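Local coordinates for putative branched-chain amino acid ABC transporter (Rhodospirillum rubrum ATCC 11170, PDB 3HUT), which probably binds branched-chain or related amino acids outside the cytoplasmic membrane and delivers them to an ABC transporter for uptake, at residues A[111-114]-A[115-118]. Residues are numbered along the deposited sequence; the frame is centred on the assembly and turned at random.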
loop_
_atom_site.group_PDB
_atom_site.type_symbol
_atom_site.label_atom_id
_atom_site.label_comp_id
_atom_site.label_asym_id
_atom_site.label_seq_id
_atom_site.Cartn_x
_atom_site.Cartn_y
_atom_site.Cartn_z
ATOM N N LYS A 111 -10.530 12.064 3.209
ATOM C CA LYS A 111 -11.510 13.149 3.143
ATOM C C LYS A 111 -12.029 13.652 4.491
ATOM O O LYS A 111 -12.746 14.650 4.547
ATOM C CB LYS A 111 -12.705 12.719 2.286
ATOM C CG LYS A 111 -12.409 12.569 0.796
ATOM C CD LYS A 111 -13.669 12.135 0.043
ATOM C CE LYS A 111 -13.467 12.124 -1.466
ATOM N NZ LYS A 111 -12.501 11.086 -1.924
ATOM N N ILE A 112 -11.679 12.965 5.573
ATOM C CA ILE A 112 -12.137 13.357 6.903
ATOM C C ILE A 112 -11.844 14.818 7.227
ATOM O O ILE A 112 -12.736 15.558 7.642
ATOM C CB ILE A 112 -11.498 12.475 7.987
ATOM C CG1 ILE A 112 -12.037 11.050 7.865
ATOM C CG2 ILE A 112 -11.792 13.041 9.367
ATOM C CD1 ILE A 112 -11.231 10.023 8.638
ATOM N N SER A 113 -10.594 15.225 7.039
ATOM C CA SER A 113 -10.181 16.594 7.328
ATOM C C SER A 113 -8.774 16.825 6.781
ATOM O O SER A 113 -8.142 15.903 6.269
ATOM C CB SER A 113 -10.187 16.836 8.841
ATOM O OG SER A 113 -9.044 16.256 9.450
ATOM N N PRO A 114 -8.262 18.065 6.884
ATOM C CA PRO A 114 -6.917 18.369 6.383
ATOM C C PRO A 114 -5.818 17.774 7.266
ATOM O O PRO A 114 -4.630 17.989 7.023
ATOM C CB PRO A 114 -6.878 19.899 6.396
ATOM C CG PRO A 114 -8.332 20.297 6.308
ATOM C CD PRO A 114 -8.982 19.306 7.223
ATOM N N TRP A 115 -6.211 17.020 8.285
ATOM C CA TRP A 115 -5.231 16.449 9.200
ATOM C C TRP A 115 -4.865 14.988 8.979
ATOM O O TRP A 115 -3.972 14.474 9.650
ATOM C CB TRP A 115 -5.703 16.656 10.645
ATOM C CG TRP A 115 -5.953 18.104 10.956
ATOM C CD1 TRP A 115 -7.047 18.841 10.606
ATOM C CD2 TRP A 115 -5.043 19.014 11.590
ATOM N NE1 TRP A 115 -6.874 20.157 10.977
ATOM C CE2 TRP A 115 -5.651 20.288 11.582
ATOM C CE3 TRP A 115 -3.771 18.875 12.163
ATOM C CZ2 TRP A 115 -5.028 21.423 12.126
ATOM C CZ3 TRP A 115 -3.151 20.002 12.705
ATOM C CH2 TRP A 115 -3.783 21.258 12.680
ATOM N N GLN A 116 -5.536 14.323 8.040
ATOM C CA GLN A 116 -5.257 12.915 7.754
ATOM C C GLN A 116 -4.262 12.686 6.621
ATOM O O GLN A 116 -4.278 13.386 5.605
ATOM C CB GLN A 116 -6.547 12.162 7.419
ATOM C CG GLN A 116 -7.341 11.684 8.630
ATOM C CD GLN A 116 -7.867 12.825 9.468
ATOM O OE1 GLN A 116 -8.520 13.737 8.955
ATOM N NE2 GLN A 116 -7.598 12.777 10.770
ATOM N N PHE A 117 -3.403 11.689 6.811
ATOM C CA PHE A 117 -2.397 11.318 5.820
ATOM C C PHE A 117 -2.285 9.796 5.845
ATOM O O PHE A 117 -2.574 9.169 6.861
ATOM C CB PHE A 117 -1.042 11.942 6.172
ATOM C CG PHE A 117 -1.059 13.444 6.207
ATOM C CD1 PHE A 117 -0.876 14.185 5.044
ATOM C CD2 PHE A 117 -1.299 14.117 7.401
ATOM C CE1 PHE A 117 -0.930 15.579 5.075
ATOM C CE2 PHE A 117 -1.356 15.508 7.439
ATOM C CZ PHE A 117 -1.172 16.236 6.276
ATOM N N ARG A 118 -1.875 9.213 4.725
ATOM C CA ARG A 118 -1.720 7.762 4.623
ATOM C C ARG A 118 -0.411 7.433 3.919
ATOM O O ARG A 118 -0.006 8.127 2.980
ATOM C CB ARG A 118 -2.890 7.151 3.838
ATOM C CG ARG A 118 -3.196 7.872 2.536
ATOM C CD ARG A 118 -3.909 6.983 1.526
ATOM N NE ARG A 118 -5.128 6.420 2.076
ATOM C CZ ARG A 118 -6.357 6.762 1.706
ATOM N NH1 ARG A 118 -6.554 7.672 0.766
ATOM N NH2 ARG A 118 -7.390 6.193 2.295
#
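A type I beta turn from S113 to Q116 leads the chain into strand 116-118, and the S113 side chain bonds to two later residues of the turn. Its OG accepts the backbone N-H of W115 at 3.2 Å, N to OG, with an angle of 159° at the hydrogen: an ST turn, for which serine's short hydroxyl suits the first position. The same OG gives its proton to Q116 OE1 at 2.6 Å, reaching the carbonyl only 17° from its plane. A chi1 of 77° sets the hydroxyl where OG meets both partners at once. Without that hydroxyl, as with an alanine here, the W115 N-H and Q116 OE1 would probably lose their common partner, leaving the amide held chiefly through NE2. P114, its phi restricted by the ring to a value that suits the second position of the turn, brings CD to 3.9 Å from W115 CD1. Strand 116-118 is an edge strand of the parallel five-stranded sheet in this periplasmic binding protein fold, next to strand 99-101. Q116 has length enough to fold back, its chain bent at chi2, bringing OE1 to 3.4 Å from I112 CG2 while NE2 is hydrogen-bonded to Q99 OE1. S113 OG also meets the W115 indole at its edge, 3.5 Å from CD1.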